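Local atomic coordinates of sugar ABC transporter, sugar-binding protein (Streptococcus pneumoniae, PDB entry 2HEU), a protein that probably binds a sugar outside the cell and delivers it to an ABC transporter for uptake. Residues Arg39-Glu44 against Ala308-Glu313; Leu102-Asn107 against Tyr314-Glu319; Gly108-Tyr113 against Glu117-Val122. All coordinates share one frame; numbering follows the deposited sequence.

Interaction 1: residues Arg39-Glu44 against Ala308-Glu313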
loop_
_atom_site.group_PDB
_atom_site.type_symbol
_atom_site.label_atom_id
_atom_site.label_comp_id
_atom_site.label_asym_id
_atom_site.label_seq_id
_atom_site.Cartn_x
_atom_site.Cartn_y
_atom_site.Cartn_z
ATOM N N ARG A 39 -10.749 -9.590 22.730
ATOM C CA ARG A 39 -11.320 -10.472 23.770
ATOM C C ARG A 39 -10.505 -11.705 23.999
ATOM O O ARG A 39 -10.404 -12.125 25.161
ATOM C CB ARG A 39 -12.762 -10.769 23.420
ATOM C CG ARG A 39 -13.705 -9.613 23.661
ATOM C CD ARG A 39 -15.183 -9.879 23.587
ATOM N NE ARG A 39 -15.553 -10.185 22.243
ATOM C CZ ARG A 39 -15.923 -9.239 21.350
ATOM N NH1 ARG A 39 -16.048 -7.936 21.652
ATOM N NH2 ARG A 39 -16.248 -9.608 20.168
ATOM N N ASP A 40 -9.895 -12.282 22.984
ATOM C CA ASP A 40 -8.982 -13.367 23.218
ATOM C C ASP A 40 -7.807 -12.941 24.125
ATOM O O ASP A 40 -7.409 -13.671 25.066
ATOM C CB ASP A 40 -8.404 -13.909 21.906
ATOM C CG ASP A 40 -9.448 -14.508 20.954
ATOM O OD1 ASP A 40 -10.555 -14.886 21.393
ATOM O OD2 ASP A 40 -9.108 -14.626 19.757
ATOM N N PHE A 41 -7.261 -11.755 23.876
ATOM C CA PHE A 41 -6.150 -11.202 24.689
ATOM C C PHE A 41 -6.597 -11.045 26.115
ATOM O O PHE A 41 -5.886 -11.347 27.083
ATOM C CB PHE A 41 -5.714 -9.893 24.060
ATOM C CG PHE A 41 -4.694 -9.171 24.889
ATOM C CD1 PHE A 41 -3.397 -9.491 24.894
ATOM C CD2 PHE A 41 -5.110 -8.082 25.658
ATOM C CE1 PHE A 41 -2.467 -8.830 25.636
ATOM C CE2 PHE A 41 -4.156 -7.350 26.360
ATOM C CZ PHE A 41 -2.850 -7.710 26.394
ATOM N N GLU A 42 -7.815 -10.474 26.289
ATOM C CA GLU A 42 -8.391 -10.253 27.642
ATOM C C GLU A 42 -8.660 -11.513 28.372
ATOM O O GLU A 42 -8.576 -11.553 29.602
ATOM C CB GLU A 42 -9.621 -9.447 27.478
ATOM C CG GLU A 42 -9.408 -7.955 27.104
ATOM C CD GLU A 42 -10.642 -7.156 26.830
ATOM O OE1 GLU A 42 -11.728 -7.724 26.538
ATOM O OE2 GLU A 42 -10.593 -5.914 26.867
ATOM N N LYS A 43 -9.020 -12.579 27.702
ATOM C CA LYS A 43 -9.207 -13.873 28.362
ATOM C C LYS A 43 -7.887 -14.434 28.876
ATOM O O LYS A 43 -7.816 -14.990 29.967
ATOM C CB LYS A 43 -9.928 -14.847 27.431
ATOM C CG LYS A 43 -10.014 -16.212 28.038
ATOM C CD LYS A 43 -10.500 -17.331 27.078
ATOM C CE LYS A 43 -11.921 -17.104 26.656
ATOM N NZ LYS A 43 -12.665 -18.290 26.175
ATOM N N GLU A 44 -6.801 -14.227 28.104
ATOM C CA GLU A 44 -5.454 -14.638 28.516
ATOM C C GLU A 44 -4.953 -13.777 29.672
ATOM O O GLU A 44 -4.115 -14.227 30.449
ATOM C CB GLU A 44 -4.529 -14.655 27.319
ATOM C CG GLU A 44 -3.131 -15.065 27.621
ATOM C CD GLU A 44 -2.435 -15.556 26.327
ATOM O OE1 GLU A 44 -2.965 -16.414 25.584
ATOM O OE2 GLU A 44 -1.349 -15.127 26.138
ATOM N N ALA A 308 0.678 -2.391 27.306
ATOM C CA ALA A 308 0.725 -1.936 25.901
ATOM C C ALA A 308 1.630 -2.904 25.080
ATOM O O ALA A 308 1.291 -3.303 23.995
ATOM C CB ALA A 308 1.170 -0.483 25.829
ATOM N N ASN A 309 2.819 -3.157 25.590
ATOM C CA ASN A 309 3.721 -4.045 24.929
ATOM C C ASN A 309 3.149 -5.462 24.821
ATOM O O ASN A 309 3.328 -6.135 23.824
ATOM C CB ASN A 309 5.116 -4.077 25.586
ATOM C CG ASN A 309 5.955 -2.909 25.129
ATOM O OD1 ASN A 309 5.986 -1.831 25.811
ATOM N ND2 ASN A 309 6.614 -3.015 24.037
ATOM N N ALA A 310 2.429 -5.917 25.845
ATOM C CA ALA A 310 1.830 -7.248 25.781
ATOM C C ALA A 310 0.791 -7.264 24.676
ATOM O O ALA A 310 0.650 -8.343 24.036
ATOM C CB ALA A 310 1.173 -7.603 27.146
ATOM N N PHE A 311 0.042 -6.218 24.505
ATOM C CA PHE A 311 -0.946 -6.243 23.416
ATOM C C PHE A 311 -0.297 -6.330 22.029
ATOM O O PHE A 311 -0.738 -7.089 21.163
ATOM C CB PHE A 311 -1.885 -4.999 23.563
ATOM C CG PHE A 311 -3.039 -4.958 22.611
ATOM C CD1 PHE A 311 -4.020 -5.890 22.711
ATOM C CD2 PHE A 311 -3.113 -4.021 21.630
ATOM C CE1 PHE A 311 -5.134 -5.842 21.914
ATOM C CE2 PHE A 311 -4.211 -4.036 20.788
ATOM C CZ PHE A 311 -5.228 -4.926 20.924
ATOM N N VAL A 312 0.759 -5.528 21.852
ATOM C CA VAL A 312 1.508 -5.573 20.590
ATOM C C VAL A 312 2.119 -6.990 20.389
ATOM O O VAL A 312 2.007 -7.585 19.306
ATOM C CB VAL A 312 2.549 -4.515 20.547
ATOM C CG1 VAL A 312 3.414 -4.605 19.268
ATOM C CG2 VAL A 312 1.899 -3.098 20.617
ATOM N N GLU A 313 2.742 -7.531 21.453
ATOM C CA GLU A 313 3.350 -8.853 21.342
ATOM C C GLU A 313 2.312 -9.889 20.949
ATOM O O GLU A 313 2.597 -10.772 20.141
ATOM C CB GLU A 313 4.037 -9.208 22.661
ATOM C CG GLU A 313 4.767 -10.536 22.566
ATOM C CD GLU A 313 3.984 -11.734 22.959
ATOM O OE1 GLU A 313 3.291 -11.673 24.010
ATOM O OE2 GLU A 313 4.167 -12.789 22.321
#
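Ala310 O meets the Phe41 ring obliquely, 3.5 Å from Phe41 CE1, a van der Waals approach; no hydrogen bond links the two segments. This is a helix-helix packing contact built on an edge-to-face (T-shaped) phenylalanine pair. It joins the end of helix 31-44 to helix 305-315 in the alpha/beta lobe of a solute-binding protein, bringing together parts of the chain more than 260 residues apart.

Both rings leave their helices with CG anti to the backbone N (chi1 174° for Phe41, -174° for Phe311), yet they arrive steeply turned against each other, with planes at 78° and centroids 5.2 Å apart. Phe311 presents an edge, and its CD1 stands over one face of Phe41, offset toward the rim and 3.8 Å from Phe41 CD2. The far end of the Phe41 ring reaches the other helix itself: Phe41 CE1 comes within 3.7 Å of Phe311 CA, and Phe41 CZ sits 4.1 Å from Ala310 CB. The ring thus lies against the methyl of Ala310 and the backbone at Phe311 together.

Phe311 also meets the ring of Trp296 almost in parallel, and both phenylalanines touch Val50 of strand 48-53. Beside this apolar contact two carboxylates share one cation: Glu44 OE2 and Glu313 OE1, 6.2 Å apart, each form a salt bridge with Arg317, the first to NH1 and the second to NH2.

Interaction 2: residues Leu102-Asn107 against Tyr314-Glu319. With NA (sodium ion), chain E.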
loop_
_atom_site.group_PDB
_atom_site.type_symbol
_atom_site.label_atom_id
_atom_site.label_comp_id
_atom_site.label_asym_id
_atom_site.label_seq_id
_atom_site.Cartn_x
_atom_site.Cartn_y
_atom_site.Cartn_z
ATOM N N LEU A 102 9.852 -8.069 17.971
ATOM C CA LEU A 102 10.120 -7.463 16.654
ATOM C C LEU A 102 10.802 -8.471 15.728
ATOM O O LEU A 102 10.656 -8.343 14.485
ATOM C CB LEU A 102 10.886 -6.161 16.810
ATOM C CG LEU A 102 11.058 -5.253 15.636
ATOM C CD1 LEU A 102 9.714 -4.812 15.113
ATOM C CD2 LEU A 102 11.954 -4.105 15.935
ATOM N N LYS A 103 11.497 -9.443 16.263
ATOM C CA LYS A 103 12.167 -10.431 15.464
ATOM C C LYS A 103 11.176 -11.299 14.642
ATOM O O LYS A 103 11.563 -12.001 13.707
ATOM C CB LYS A 103 13.052 -11.317 16.329
ATOM C CG LYS A 103 14.114 -10.517 17.096
ATOM C CD LYS A 103 14.949 -9.560 16.187
ATOM C CE LYS A 103 15.717 -10.175 14.969
ATOM N NZ LYS A 103 16.587 -9.180 14.111
ATOM N N ARG A 104 9.889 -11.258 15.002
ATOM C CA ARG A 104 8.813 -11.938 14.293
ATOM C C ARG A 104 8.406 -11.239 13.002
ATOM O O ARG A 104 7.663 -11.852 12.230
ATOM C CB ARG A 104 7.603 -12.186 15.189
ATOM C CG ARG A 104 7.959 -12.990 16.435
ATOM C CD ARG A 104 6.866 -12.941 17.443
ATOM N NE ARG A 104 7.202 -13.765 18.613
ATOM C CZ ARG A 104 6.485 -13.808 19.708
ATOM N NH1 ARG A 104 5.394 -13.074 19.766
ATOM N NH2 ARG A 104 6.883 -14.616 20.719
ATOM N N VAL A 105 8.884 -10.009 12.808
ATOM C CA VAL A 105 8.621 -9.319 11.513
ATOM C C VAL A 105 9.688 -9.783 10.531
ATOM O O VAL A 105 10.867 -9.828 10.866
ATOM C CB VAL A 105 8.685 -7.836 11.722
ATOM C CG1 VAL A 105 8.436 -7.088 10.351
ATOM C CG2 VAL A 105 7.624 -7.376 12.755
ATOM N N LYS A 106 9.280 -10.083 9.319
ATOM C CA LYS A 106 10.244 -10.482 8.258
ATOM C C LYS A 106 11.454 -9.627 8.148
ATOM O O LYS A 106 11.402 -8.389 8.268
ATOM C CB LYS A 106 9.494 -10.540 6.929
ATOM C CG LYS A 106 8.562 -11.739 6.955
ATOM C CD LYS A 106 7.671 -11.881 5.749
ATOM C CE LYS A 106 6.593 -12.946 6.027
ATOM N NZ LYS A 106 5.497 -12.998 5.047
ATOM N N ASN A 107 12.567 -10.302 7.866
ATOM C CA ASN A 107 13.900 -9.684 7.810
ATOM C C ASN A 107 13.834 -8.351 7.057
ATOM O O ASN A 107 13.404 -8.293 5.910
ATOM C CB ASN A 107 14.811 -10.601 7.047
ATOM C CG ASN A 107 15.305 -11.748 7.822
ATOM O OD1 ASN A 107 15.023 -11.850 9.015
ATOM N ND2 ASN A 107 16.103 -12.581 7.198
ATOM N N TYR A 314 1.138 -9.846 21.536
ATOM C CA TYR A 314 0.134 -10.804 21.276
ATOM C C TYR A 314 -0.180 -10.870 19.767
ATOM O O TYR A 314 -0.292 -11.975 19.199
ATOM C CB TYR A 314 -1.188 -10.444 22.067
ATOM C CG TYR A 314 -2.234 -11.464 22.013
ATOM C CD1 TYR A 314 -3.429 -11.280 21.369
ATOM C CD2 TYR A 314 -2.082 -12.669 22.683
ATOM C CE1 TYR A 314 -4.405 -12.191 21.367
ATOM C CE2 TYR A 314 -3.085 -13.636 22.707
ATOM C CZ TYR A 314 -4.227 -13.395 22.030
ATOM O OH TYR A 314 -5.228 -14.340 21.949
ATOM N N MET A 315 -0.295 -9.700 19.128
ATOM C CA MET A 315 -0.625 -9.681 17.712
ATOM C C MET A 315 0.482 -10.221 16.834
ATOM O O MET A 315 0.217 -10.602 15.668
ATOM C CB MET A 315 -1.022 -8.249 17.330
ATOM C CG MET A 315 -1.707 -8.122 15.958
ATOM S SD MET A 315 -3.390 -8.642 16.111
ATOM C CE MET A 315 -3.085 -9.277 15.210
ATOM N N THR A 316 1.737 -10.218 17.305
ATOM C CA THR A 316 2.844 -10.807 16.552
ATOM C C THR A 316 2.877 -12.356 16.573
ATOM O O THR A 316 3.677 -12.940 15.871
ATOM C CB THR A 316 4.189 -10.269 16.971
ATOM O OG1 THR A 316 4.543 -10.794 18.302
ATOM C CG2 THR A 316 4.383 -8.766 16.957
ATOM N N ARG A 317 2.072 -12.963 17.438
ATOM C CA ARG A 317 2.068 -14.413 17.505
ATOM C C ARG A 317 1.391 -14.983 16.249
ATOM O O ARG A 317 0.353 -14.469 15.837
ATOM C CB ARG A 317 1.273 -14.874 18.725
ATOM C CG ARG A 317 1.899 -14.452 20.019
ATOM C CD ARG A 317 1.064 -14.850 21.186
ATOM N NE ARG A 317 1.611 -14.357 22.411
ATOM C CZ ARG A 317 1.145 -14.643 23.623
ATOM N NH1 ARG A 317 0.074 -15.441 23.705
ATOM N NH2 ARG A 317 1.650 -14.072 24.664
ATOM N N PRO A 318 1.926 -16.035 15.627
ATOM C CA PRO A 318 1.332 -16.508 14.376
ATOM C C PRO A 318 -0.059 -16.902 14.476
ATOM O O PRO A 318 -0.847 -16.583 13.591
ATOM C CB PRO A 318 2.230 -17.718 14.023
ATOM C CG PRO A 318 3.203 -17.863 15.012
ATOM C CD PRO A 318 3.148 -16.762 16.004
ATOM N N GLU A 319 -0.468 -17.562 15.592
ATOM C CA GLU A 319 -1.826 -18.006 15.670
ATOM C C GLU A 319 -2.862 -16.891 15.962
ATOM O O GLU A 319 -4.064 -17.070 15.802
ATOM C CB GLU A 319 -1.883 -19.087 16.826
ATOM C CG GLU A 319 -1.565 -18.597 18.268
ATOM C CD GLU A 319 -0.090 -18.444 18.628
ATOM O OE1 GLU A 319 0.790 -18.670 17.776
ATOM O OE2 GLU A 319 0.210 -18.314 19.851
HETATM NA NA NA E . 12.775 -13.440 12.309
HETATM O O HOH W 1 13.191 -11.394 11.105
HETATM O O HOH W 2 12.821 -14.759 14.236
HETATM O O HOH W 3 14.868 -12.741 13.152
#
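With CG anti to its carbonyl carbon (chi1 -57°) and the chain extended from CG to NE, Arg104 reaches across to Thr316, whose chi1 of 72° sets OG1 between its own N and carbonyl carbon. The arrangement ties a 3-10 turn, residues 102-104, to the junction where helix 305-315 gives way to helix 318-328, with Arg317 in the N-cap position of the second helix.

Arg104 NH1 donates to Thr316 OG1 over 2.8 Å, bent to 149° at the hydrogen, and the oxygen sits at the guanidinium edge, close to its plane. The two side chains cross at about a right angle, and Arg104 CD also comes 3.3 Å from Thr316 OG1. That hydroxyl is also hydrogen-bonded to Glu313 O; because a carbonyl can only accept, Thr316 both receives from the arginine and gives to the preceding turn.

Arg317 runs alongside Arg104 in the same direction, its CG 3.8 Å from Arg104 NH1, but the two guanidinium planes are steeply inclined. Their like charges are probably eased by the carboxylate of Glu313, which bridges Arg104 NH1 as well as Arg317, with Glu44 as a second acid beside the latter. Tyr314 CD2 lies over one face of the Arg317 guanidinium, 3.6 Å above the plane.

The 3-10 turn also holds a sodium ion through Lys103 O at 2.3 Å; Glu335 OE1 and three waters are among the other ligands. One water, 2.4 Å from the metal, is held by two further oxygens, donating to Val105 O and to Asn107 OD1.

Interaction 3: residues Gly108-Tyr113 against Glu117-Val122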
loop_
_atom_site.group_PDB
_atom_site.type_symbol
_atom_site.label_atom_id
_atom_site.label_comp_id
_atom_site.label_asym_id
_atom_site.label_seq_id
_atom_site.Cartn_x
_atom_site.Cartn_y
_atom_site.Cartn_z
ATOM N N GLY A 108 14.363 -7.306 7.693
ATOM C CA GLY A 108 14.585 -6.039 6.972
ATOM C C GLY A 108 13.350 -5.175 6.797
ATOM O O GLY A 108 13.494 -4.007 6.429
ATOM N N TYR A 109 12.150 -5.673 7.108
ATOM C CA TYR A 109 11.000 -4.912 6.729
ATOM C C TYR A 109 10.662 -3.765 7.678
ATOM O O TYR A 109 10.395 -2.658 7.235
ATOM C CB TYR A 109 9.786 -5.814 6.500
ATOM C CG TYR A 109 8.672 -5.053 5.799
ATOM C CD1 TYR A 109 8.869 -4.655 4.475
ATOM C CD2 TYR A 109 7.522 -4.571 6.401
ATOM C CE1 TYR A 109 8.012 -3.877 3.799
ATOM C CE2 TYR A 109 6.553 -3.791 5.714
ATOM C CZ TYR A 109 6.831 -3.467 4.400
ATOM O OH TYR A 109 5.944 -2.610 3.779
ATOM N N ALA A 110 10.642 -4.012 8.986
ATOM C CA ALA A 110 10.372 -2.954 9.950
ATOM C C ALA A 110 11.362 -1.811 9.760
ATOM O O ALA A 110 11.035 -0.657 9.972
ATOM C CB ALA A 110 10.346 -3.461 11.353
ATOM N N GLU A 111 12.619 -2.152 9.437
ATOM C CA GLU A 111 13.708 -1.244 9.308
ATOM C C GLU A 111 13.500 -0.235 8.156
ATOM O O GLU A 111 14.110 0.862 8.157
ATOM C CB GLU A 111 15.008 -1.991 9.091
ATOM C CG GLU A 111 15.468 -2.861 10.225
ATOM C CD GLU A 111 14.921 -4.250 10.346
ATOM O OE1 GLU A 111 13.952 -4.635 9.666
ATOM O OE2 GLU A 111 15.545 -5.049 11.118
ATOM N N LYS A 112 12.628 -0.550 7.209
ATOM C CA LYS A 112 12.313 0.368 6.126
ATOM C C LYS A 112 11.615 1.599 6.549
ATOM O O LYS A 112 11.455 2.536 5.748
ATOM C CB LYS A 112 11.555 -0.339 5.039
ATOM C CG LYS A 112 12.440 -1.395 4.415
ATOM C CD LYS A 112 11.887 -2.021 3.227
ATOM C CE LYS A 112 12.863 -3.139 2.736
ATOM N NZ LYS A 112 12.419 -3.819 1.596
ATOM N N TYR A 113 11.137 1.616 7.816
ATOM C CA TYR A 113 10.463 2.754 8.408
ATOM C C TYR A 113 11.237 3.293 9.593
ATOM O O TYR A 113 10.706 4.122 10.344
ATOM C CB TYR A 113 9.021 2.410 8.774
ATOM C CG TYR A 113 8.274 1.773 7.678
ATOM C CD1 TYR A 113 7.627 2.508 6.712
ATOM C CD2 TYR A 113 8.182 0.409 7.589
ATOM C CE1 TYR A 113 6.839 1.840 5.722
ATOM C CE2 TYR A 113 7.435 -0.271 6.623
ATOM C CZ TYR A 113 6.753 0.486 5.686
ATOM O OH TYR A 113 5.922 -0.038 4.746
ATOM N N GLU A 117 17.615 5.349 12.647
ATOM C CA GLU A 117 17.948 3.921 12.615
ATOM C C GLU A 117 17.183 3.072 13.672
ATOM O O GLU A 117 17.464 1.857 13.779
ATOM C CB GLU A 117 19.461 3.687 12.740
ATOM C CG GLU A 117 20.341 4.319 11.628
ATOM C CD GLU A 117 20.399 5.835 11.687
ATOM O OE1 GLU A 117 20.767 6.408 12.735
ATOM O OE2 GLU A 117 20.065 6.484 10.669
ATOM N N LYS A 118 16.205 3.670 14.392
ATOM C CA LYS A 118 15.418 2.976 15.396
ATOM C C LYS A 118 14.053 2.665 14.886
ATOM O O LYS A 118 13.522 3.423 14.067
ATOM C CB LYS A 118 15.366 3.857 16.663
ATOM C CG LYS A 118 16.671 4.070 17.300
ATOM C CD LYS A 118 16.619 5.068 18.456
ATOM C CE LYS A 118 16.599 6.469 17.956
ATOM N NZ LYS A 118 17.994 6.892 17.497
ATOM N N VAL A 119 13.521 1.527 15.269
ATOM C CA VAL A 119 12.217 1.132 14.855
ATOM C C VAL A 119 11.177 1.523 15.875
ATOM O O VAL A 119 11.270 1.207 17.048
ATOM C CB VAL A 119 12.185 -0.426 14.619
ATOM C CG1 VAL A 119 10.764 -0.925 14.404
ATOM C CG2 VAL A 119 13.109 -0.797 13.497
ATOM N N TYR A 120 10.104 2.200 15.394
ATOM C CA TYR A 120 9.045 2.670 16.198
ATOM C C TYR A 120 7.697 2.107 15.869
ATOM O O TYR A 120 6.693 2.575 16.451
ATOM C CB TYR A 120 8.982 4.232 16.108
ATOM C CG TYR A 120 10.205 4.946 16.645
ATOM C CD1 TYR A 120 10.329 5.214 18.023
ATOM C CD2 TYR A 120 11.255 5.287 15.834
ATOM C CE1 TYR A 120 11.417 5.868 18.574
ATOM C CE2 TYR A 120 12.345 5.915 16.370
ATOM C CZ TYR A 120 12.460 6.161 17.735
ATOM O OH TYR A 120 13.535 6.839 18.255
ATOM N N ASN A 121 7.610 1.162 14.939
ATOM C CA ASN A 121 6.317 0.699 14.479
ATOM C C ASN A 121 6.454 -0.742 14.085
ATOM O O ASN A 121 7.485 -1.112 13.447
ATOM C CB ASN A 121 5.837 1.575 13.318
ATOM C CG ASN A 121 4.530 1.220 12.735
ATOM O OD1 ASN A 121 4.423 0.335 11.913
ATOM N ND2 ASN A 121 3.476 1.964 13.169
ATOM N N VAL A 122 5.492 -1.571 14.400
ATOM C CA VAL A 122 5.406 -2.974 13.947
ATOM C C VAL A 122 4.452 -3.052 12.761
ATOM O O VAL A 122 3.221 -2.865 12.951
ATOM C CB VAL A 122 4.872 -3.923 15.063
ATOM C CG1 VAL A 122 4.854 -5.308 14.589
ATOM C CG2 VAL A 122 5.764 -3.745 16.333
HETATM O O HOH W 4 8.922 0.353 11.543
HETATM O O HOH W 5 9.607 2.815 12.654
#
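Ala110 and Val119 meet methyl to methyl, Ala110 CB lying 4.0 Å from Val119 CG1. The valine rotamer decides which branch does this: chi1 of 170° places CG1 anti to the backbone N, while CG2, anti to the carbonyl carbon, is turned toward the next part of the 3-10 turn and approaches Glu111 CA at 4.3 Å. Ala110 CB is also near Asn121 O, and thus touches both the valine methyl and a backbone carbonyl.

Direct hydrogen bonds between the segments are lacking, and water replaces them. One water donates to both Ala110 O and Asn121 O, 2.8 Å from each, and a second donates to Tyr113 O while accepting from Tyr120 N. Ala110 O is thereby gripped twice, since Tyr113 N also bonds to it in the turn at 3.1 Å.

The two segments belong to the long connection that follows helix 82-89 and leads into strand 122-123, an outer strand of the five-stranded mixed sheet in the alpha/beta lobe of this solute-binding protein, where Val122 pairs with Trp296. Asn121 extends its side chain with chi1 at 180°, and its ND2 bonds to Ser297 OG of a neighbouring strand.

Within the 108-113 segment the two tyrosines converge, Tyr109 with CG anti to the backbone N (chi1 -167°). Tyr109 CE2 lies at the edge of the Tyr113 ring, in its plane, and Lys112 CB stands over one face. Tyr113 OH donates to Tyr109 OH over 2.7 Å and is itself hydrogen-bonded by Gly292 N.

Overall arrangement
The three contacts form a chain of packing across one lobe. Interactions 1 and 2, with centres about 14 Å apart, share helix 305-315 and are fused by salt bridges: Glu313 OE2 to Arg104 NH1 and Glu44 OE2 to Arg317 NH1, both 2.8 Å. Interaction 3, about 13 Å from interaction 2 between centres, joins it through apolar contacts such as Leu102 CD2 to Val119 CG1 at 3.7 Å. The centres of interactions 1 and 3 lie about 22 Å apart, yet the two touch where Val312 CG1 meets Val122 CG2 at 3.9 Å. The sodium ion belongs to interaction 2, with the Glu111 side chain about 9 Å away; no sugar is bound in this apo form.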